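Local coordinates for protein Bug27 (Bordetella pertussis, PDB 2QPQ) that probably captures a small solute in the periplasm with a two-lobed Venus-flytrap fold, as a solute-binding protein of the Bug family, at residues S50-A55 against A76-V81; A59-A62 against Y66-L69; V131-C136 against P141-G146. All coordinates share one frame; numbering follows the deposited sequence.

Interaction 1 of 3, residues S50-A55 against A76-V81; sequences SGNVGA and AVNPGV
N78 reaches from helix 74-81 to the start of helix 52-59, and its carboxamide lies against S50 and N52. Its first torsion sets the reach: at chi1 -73° CG is anti to the carbonyl carbon, and the flat end is carried across to the opposite backbone. There N78 OD1 lies 2.9 Å from S50 O. The same atom, N78 OD1, is 3.2 Å from N52 OD1. The N78 amide is probably turned over in the model, in which case its nitrogen would be the atom facing S50 O. The N52 and N78 amide planes stand 75° apart, and the two side chains meet at a slant rather than stacking. S50 CB packs against the end of the same amide, 3.8 Å from both N78 OD1 and N78 ND2. The turn between S50 and N52 has positive phi at both S50 and G51; G51 is the N-cap, and A55 N hydrogen-bonds to G51 O at 2.9 Å. The short amide of N78 thus spans from one helix to the turn that leads into the other, where the nearest CA atoms, those of S50 and N78, are 7.6 Å apart. F82 and L85 also touch N52, A55 packs on F87, and helix 275-296 meets A76 and V77 through F289.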
loop_
_atom_site.group_PDB
_atom_site.type_symbol
_atom_site.label_atom_id
_atom_site.label_comp_id
_atom_site.label_asym_id
_atom_site.label_seq_id
_atom_site.Cartn_x
_atom_site.Cartn_y
_atom_site.Cartn_z
ATOM N N SER A 50 -4.382 -3.122 12.073
ATOM C CA SER A 50 -3.666 -2.669 10.864
ATOM C C SER A 50 -2.439 -3.527 10.513
ATOM O O SER A 50 -1.498 -3.045 9.915
ATOM C CB SER A 50 -3.278 -1.192 11.005
ATOM O OG SER A 50 -4.440 -0.422 11.298
ATOM N N GLY A 51 -2.472 -4.799 10.886
ATOM C CA GLY A 51 -1.406 -5.713 10.557
ATOM C C GLY A 51 -0.499 -5.975 11.753
ATOM O O GLY A 51 0.403 -6.806 11.672
ATOM N N ASN A 52 -0.715 -5.279 12.858
ATOM C CA ASN A 52 0.195 -5.442 14.026
ATOM C C ASN A 52 0.110 -6.823 14.648
ATOM O O ASN A 52 1.105 -7.348 15.193
ATOM C CB ASN A 52 -0.079 -4.350 15.066
ATOM C CG ASN A 52 0.360 -2.993 14.609
ATOM O OD1 ASN A 52 1.205 -2.857 13.724
ATOM N ND2 ASN A 52 -0.173 -1.963 15.239
ATOM N N VAL A 53 -1.069 -7.443 14.548
ATOM C CA VAL A 53 -1.239 -8.767 15.155
ATOM C C VAL A 53 -0.359 -9.724 14.368
ATOM O O VAL A 53 0.430 -10.466 14.951
ATOM C CB VAL A 53 -2.719 -9.231 15.207
ATOM C CG1 VAL A 53 -2.878 -10.767 15.547
ATOM C CG2 VAL A 53 -3.534 -8.341 16.197
ATOM N N GLY A 54 -0.496 -9.695 13.048
ATOM C CA GLY A 54 0.315 -10.562 12.191
ATOM C C GLY A 54 1.804 -10.272 12.338
ATOM O O GLY A 54 2.609 -11.199 12.352
ATOM N N ALA A 55 2.169 -8.988 12.422
ATOM C CA ALA A 55 3.567 -8.608 12.570
ATOM C C ALA A 55 4.148 -9.166 13.883
ATOM O O ALA A 55 5.214 -9.767 13.884
ATOM C CB ALA A 55 3.754 -7.047 12.472
ATOM N N ALA A 76 5.033 0.429 7.282
ATOM C CA ALA A 76 5.922 1.572 7.580
ATOM C C ALA A 76 5.181 2.748 8.218
ATOM O O ALA A 76 5.815 3.617 8.823
ATOM C CB ALA A 76 6.691 2.012 6.340
ATOM N N VAL A 77 3.851 2.797 8.054
ATOM C CA VAL A 77 3.038 3.851 8.674
ATOM C C VAL A 77 2.796 3.580 10.153
ATOM O O VAL A 77 2.745 4.506 10.987
ATOM C CB VAL A 77 1.652 4.014 7.975
ATOM C CG1 VAL A 77 0.813 5.115 8.663
ATOM C CG2 VAL A 77 1.829 4.350 6.491
ATOM N N ASN A 78 2.659 2.310 10.486
ATOM C CA ASN A 78 2.253 1.926 11.833
ATOM C C ASN A 78 3.109 2.416 13.000
ATOM O O ASN A 78 2.540 2.772 14.044
ATOM C CB ASN A 78 2.032 0.408 11.913
ATOM C CG ASN A 78 0.765 -0.053 11.202
ATOM O OD1 ASN A 78 0.552 -1.245 11.028
ATOM N ND2 ASN A 78 -0.066 0.870 10.808
ATOM N N PRO A 79 4.460 2.414 12.867
ATOM C CA PRO A 79 5.246 2.862 13.999
ATOM C C PRO A 79 4.923 4.305 14.420
ATOM O O PRO A 79 4.973 4.578 15.604
ATOM C CB PRO A 79 6.706 2.686 13.514
ATOM C CG PRO A 79 6.577 1.565 12.461
ATOM C CD PRO A 79 5.336 1.964 11.765
ATOM N N GLY A 80 4.561 5.184 13.475
ATOM C CA GLY A 80 4.268 6.578 13.800
ATOM C C GLY A 80 2.877 6.798 14.379
ATOM O O GLY A 80 2.661 7.789 15.070
ATOM N N VAL A 81 1.948 5.869 14.158
ATOM C CA VAL A 81 0.530 6.076 14.493
ATOM C C VAL A 81 -0.004 5.173 15.602
ATOM O O VAL A 81 -1.156 5.346 16.046
ATOM C CB VAL A 81 -0.408 5.950 13.244
ATOM C CG1 VAL A 81 -0.045 7.021 12.176
ATOM C CG2 VAL A 81 -0.392 4.516 12.648
#

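Interaction 2 of 3, residues A59-A62 against Y66-L69; sequences ADRA and YSLL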
loop_
_atom_site.group_PDB
_atom_site.type_symbol
_atom_site.label_atom_id
_atom_site.label_comp_id
_atom_site.label_asym_id
_atom_site.label_seq_id
_atom_site.Cartn_x
_atom_site.Cartn_y
_atom_site.Cartn_z
ATOM N N ALA A 59 7.331 -11.694 14.199
ATOM C CA ALA A 59 8.479 -11.238 15.032
ATOM C C ALA A 59 8.918 -12.314 16.028
ATOM O O ALA A 59 10.096 -12.371 16.413
ATOM C CB ALA A 59 8.119 -9.961 15.773
ATOM N N ASP A 60 7.964 -13.132 16.472
ATOM C CA ASP A 60 8.233 -14.135 17.512
ATOM C C ASP A 60 8.533 -15.513 16.962
ATOM O O ASP A 60 8.799 -16.436 17.731
ATOM C CB ASP A 60 7.009 -14.221 18.446
ATOM C CG ASP A 60 6.964 -13.080 19.453
ATOM O OD1 ASP A 60 7.971 -12.363 19.643
ATOM O OD2 ASP A 60 5.917 -12.909 20.094
ATOM N N ARG A 61 8.450 -15.689 15.648
ATOM C CA ARG A 61 8.794 -16.974 15.029
ATOM C C ARG A 61 10.302 -17.127 14.824
ATOM O O ARG A 61 11.041 -16.119 14.820
ATOM C CB ARG A 61 8.105 -17.120 13.655
ATOM C CG ARG A 61 6.584 -17.239 13.710
ATOM C CD ARG A 61 6.100 -18.657 14.139
ATOM N NE ARG A 61 4.628 -18.703 14.110
ATOM C CZ ARG A 61 3.878 -18.941 13.023
ATOM N NH1 ARG A 61 4.430 -19.213 11.843
ATOM N NH2 ARG A 61 2.540 -18.959 13.137
ATOM N N ALA A 62 10.734 -18.387 14.653
ATOM C CA ALA A 62 12.119 -18.723 14.401
ATOM C C ALA A 62 12.588 -18.004 13.133
ATOM O O ALA A 62 11.819 -17.831 12.190
ATOM C CB ALA A 62 12.302 -20.254 14.243
ATOM N N TYR A 66 10.731 -20.085 7.472
ATOM C CA TYR A 66 9.460 -20.792 7.325
ATOM C C TYR A 66 8.257 -19.931 7.711
ATOM O O TYR A 66 7.122 -20.342 7.551
ATOM C CB TYR A 66 9.473 -22.092 8.142
ATOM C CG TYR A 66 10.375 -23.105 7.507
ATOM C CD1 TYR A 66 9.957 -23.823 6.396
ATOM C CD2 TYR A 66 11.659 -23.319 8.000
ATOM C CE1 TYR A 66 10.805 -24.744 5.782
ATOM C CE2 TYR A 66 12.496 -24.238 7.427
ATOM C CZ TYR A 66 12.071 -24.942 6.303
ATOM O OH TYR A 66 12.932 -25.863 5.737
ATOM N N SER A 67 8.532 -18.753 8.251
ATOM C CA SER A 67 7.498 -17.822 8.688
ATOM C C SER A 67 7.783 -16.493 8.017
ATOM O O SER A 67 8.849 -15.882 8.217
ATOM C CB SER A 67 7.489 -17.632 10.211
ATOM O OG SER A 67 7.295 -18.884 10.877
ATOM N N LEU A 68 6.814 -16.028 7.243
ATOM C CA LEU A 68 6.981 -14.786 6.498
ATOM C C LEU A 68 5.780 -13.887 6.758
ATOM O O LEU A 68 4.704 -14.364 7.131
ATOM C CB LEU A 68 7.094 -15.063 4.993
ATOM C CG LEU A 68 8.288 -15.866 4.480
ATOM C CD1 LEU A 68 7.886 -17.328 4.479
ATOM C CD2 LEU A 68 8.590 -15.419 3.031
ATOM N N LEU A 69 5.982 -12.590 6.582
ATOM C CA LEU A 69 4.944 -11.602 6.791
ATOM C C LEU A 69 4.713 -10.892 5.476
ATOM O O LEU A 69 5.642 -10.322 4.920
ATOM C CB LEU A 69 5.383 -10.586 7.861
ATOM C CG LEU A 69 4.240 -9.637 8.253
ATOM C CD1 LEU A 69 3.148 -10.373 9.088
ATOM C CD2 LEU A 69 4.847 -8.445 9.028
HETATM O O HOH W 1 11.075 -17.396 9.294
HETATM O O HOH W 2 9.695 -19.728 11.592
#
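R61 and S67 bring their CA atoms to 6.5 Å where the loop after helix 52-59 turns back into strand 67-72. Both side chains start out toward the opposite segment. The arginine bends at its second torsion (chi2 -77°) and curls round the serine side chain, which rests against its aliphatic part: R61 CB is 3.5 Å from S67 CB, and R61 CG is 3.4 Å from S67 OG. The bend brings the guanidinium edge back to the same oxygen, and R61 NH1 donates to S67 OG over 3.0 Å at an N-H...O angle of 157°. The acceptor is only 9° out of the guanidinium plane. NH1 also forms a salt bridge with D11, its strongest polar partner, so the serine is probably a secondary one. Two waters extend the link to A62 O, one through S67 OG and the other through S67 N. Water 2 lies 2.6 Å from S67 OG and donates to A62 O at 2.9 Å; water 1 accepts from S67 N over 3.1 Å and lies 3.0 Å from A62 O. The example illustrates how 59-62, which makes no direct backbone hydrogen bond to 66-69, can still be fastened to the first residue of the strand. Strand 67-72 runs parallel to strand 10-14 and antiparallel to strand 227-235; L68 packs on L10, and L69 meets A55 and V58 of helix 52-59.

Interaction 3 of 3, residues V131-C136 against P141-G146; sequences VTYGSC and PQHLAG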
loop_
_atom_site.group_PDB
_atom_site.type_symbol
_atom_site.label_atom_id
_atom_site.label_comp_id
_atom_site.label_asym_id
_atom_site.label_seq_id
_atom_site.Cartn_x
_atom_site.Cartn_y
_atom_site.Cartn_z
ATOM N N VAL A 131 -14.272 20.414 2.234
ATOM C CA VAL A 131 -13.891 19.424 1.215
ATOM C C VAL A 131 -13.405 18.161 1.946
ATOM O O VAL A 131 -12.350 18.171 2.590
ATOM C CB VAL A 131 -12.803 19.994 0.282
ATOM C CG1 VAL A 131 -12.460 19.027 -0.894
ATOM C CG2 VAL A 131 -13.241 21.357 -0.261
ATOM N N THR A 132 -14.203 17.092 1.873
ATOM C CA THR A 132 -13.891 15.838 2.545
ATOM C C THR A 132 -13.343 14.915 1.485
ATOM O O THR A 132 -13.666 15.054 0.311
ATOM C CB THR A 132 -15.168 15.231 3.150
ATOM O OG1 THR A 132 -16.194 15.207 2.133
ATOM C CG2 THR A 132 -15.658 16.097 4.315
ATOM N N TYR A 133 -12.486 13.989 1.895
ATOM C CA TYR A 133 -12.034 12.935 1.011
ATOM C C TYR A 133 -12.135 11.625 1.738
ATOM O O TYR A 133 -11.695 11.516 2.886
ATOM C CB TYR A 133 -10.595 13.192 0.557
ATOM C CG TYR A 133 -9.484 13.084 1.611
ATOM C CD1 TYR A 133 -8.738 11.914 1.729
ATOM C CD2 TYR A 133 -9.157 14.148 2.434
ATOM C CE1 TYR A 133 -7.731 11.783 2.671
ATOM C CE2 TYR A 133 -8.120 14.037 3.405
ATOM C CZ TYR A 133 -7.418 12.852 3.484
ATOM O OH TYR A 133 -6.393 12.698 4.351
ATOM N N GLY A 134 -12.701 10.630 1.080
ATOM C CA GLY A 134 -12.672 9.268 1.635
ATOM C C GLY A 134 -11.287 8.640 1.486
ATOM O O GLY A 134 -10.488 9.084 0.661
ATOM N N SER A 135 -10.964 7.657 2.329
ATOM C CA SER A 135 -9.789 6.821 2.102
ATOM C C SER A 135 -10.129 5.383 2.419
ATOM O O SER A 135 -11.199 5.119 2.917
ATOM C CB SER A 135 -8.592 7.268 2.962
ATOM O OG SER A 135 -8.733 6.759 4.274
ATOM N N CYS A 136 -9.168 4.490 2.177
ATOM C CA CYS A 136 -9.253 3.059 2.444
ATOM C C CYS A 136 -9.099 2.743 3.960
ATOM O O CYS A 136 -9.218 1.595 4.359
ATOM C CB CYS A 136 -8.163 2.330 1.579
ATOM S SG CYS A 136 -8.577 2.607 -0.183
ATOM N N PRO A 141 -1.876 4.156 3.719
ATOM C CA PRO A 141 -1.131 4.991 2.808
ATOM C C PRO A 141 -2.072 5.944 2.027
ATOM O O PRO A 141 -1.665 7.044 1.650
ATOM C CB PRO A 141 -0.511 3.957 1.843
ATOM C CG PRO A 141 -0.331 2.734 2.727
ATOM C CD PRO A 141 -1.621 2.723 3.489
ATOM N N GLN A 142 -3.317 5.532 1.825
ATOM C CA GLN A 142 -4.313 6.353 1.078
ATOM C C GLN A 142 -4.702 7.553 1.932
ATOM O O GLN A 142 -4.664 8.706 1.485
ATOM C CB GLN A 142 -5.542 5.496 0.695
ATOM C CG GLN A 142 -5.213 4.518 -0.431
ATOM C CD GLN A 142 -4.277 3.388 0.019
ATOM O OE1 GLN A 142 -4.425 2.876 1.104
ATOM N NE2 GLN A 142 -3.278 3.030 -0.824
ATOM N N HIS A 143 -5.023 7.284 3.193
ATOM C CA HIS A 143 -5.190 8.370 4.175
ATOM C C HIS A 143 -3.970 9.307 4.163
ATOM O O HIS A 143 -4.104 10.517 4.013
ATOM C CB HIS A 143 -5.428 7.760 5.557
ATOM C CG HIS A 143 -5.512 8.756 6.672
ATOM N ND1 HIS A 143 -5.494 8.385 8.005
ATOM C CD2 HIS A 143 -5.606 10.103 6.657
ATOM C CE1 HIS A 143 -5.580 9.466 8.756
ATOM N NE2 HIS A 143 -5.656 10.521 7.962
ATOM N N LEU A 144 -2.771 8.755 4.294
ATOM C CA LEU A 144 -1.587 9.602 4.324
ATOM C C LEU A 144 -1.327 10.375 3.011
ATOM O O LEU A 144 -0.803 11.483 3.059
ATOM C CB LEU A 144 -0.352 8.795 4.732
ATOM C CG LEU A 144 -0.287 8.254 6.174
ATOM C CD1 LEU A 144 1.163 7.907 6.529
ATOM C CD2 LEU A 144 -0.911 9.165 7.203
ATOM N N ALA A 145 -1.710 9.808 1.859
ATOM C CA ALA A 145 -1.602 10.531 0.589
ATOM C C ALA A 145 -2.408 11.849 0.636
ATOM O O ALA A 145 -1.912 12.911 0.206
ATOM C CB ALA A 145 -1.998 9.662 -0.612
ATOM N N GLY A 146 -3.594 11.810 1.231
ATOM C CA GLY A 146 -4.450 13.042 1.331
ATOM C C GLY A 146 -3.848 14.008 2.343
ATOM O O GLY A 146 -3.846 15.232 2.149
#
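Y133 brings the CZ end of its ring close to the backbone of G146, as strand 132-135 and helix 141-146 run nearly antiparallel (157°) with axes 8.0 Å apart. Packing makes up most of the contact. With no side chain on G146, the tyrosine can approach the main chain of the helix, Y133 CZ lying 3.7 Å from G146 CA. A chi1 of 68° puts the ring between the backbone N and the carbonyl carbon, turned to the helix. Further along, S135 CB sits 3.6 Å from H143 N and S135 OG lies 3.7 Å from H143 CB, while C136 SG is 3.9 Å from Q142 CG.

Polar contacts come next. Y133 OH bonds to E147 OE2; H143 O, 3.2 Å from Y133 OH and near the plane of the tyrosine ring, is a second possible acceptor for the one proton. The same oxygen, Y133 OH, meets the imidazole edge in its plane, 3.6 Å from H143 CD2. Several polar ends are held from the connecting loop: S135 OG bonds to G137 N and H143 ND1 to G139 N. Q142 NE2 bonds to Q228 and S104, and Q142 OE1 lies close to a bound citrate that probably came from the crystallisation liquor.

Covalent and aromatic links complete the set. C136 is joined to C165 by a disulfide, H143 stacks on H159, and Y133 meets that same ring at about 40°.

The example is the first half of a beta-alpha-beta unit, strand 132-135, helix 141-153, strand 158-161. Strand 132-135 lies between the parallel strands 158-161 and 180-183, and the helix packs on the sheet through A145 on V181, while L144 faces helix 275-296 at F289, L292 and T293.

How the interactions relate
Interaction 2 is nested within the chain loop closed by interaction 1, since strand 67-72 links helix 52-59 to helix 74-81. The two touch where L69 CD1 lies 3.4 Å from G54 O, their centres about 16 Å apart. Interaction 3 follows later in the chain, with its centre about 18 Å from that of interaction 1, and meets it at V77 CG1 and L144 CD1, 3.5 Å apart; helix 275-296 packs on both. Interactions 2 and 3 do not touch, their nearest atoms being about 14 Å apart, yet both reach the same mixed sheet. Of the three, interaction 3 includes the residue beside the citrate: the Q142 side chain is about 3 Å from it, which may mark a ligand pocket.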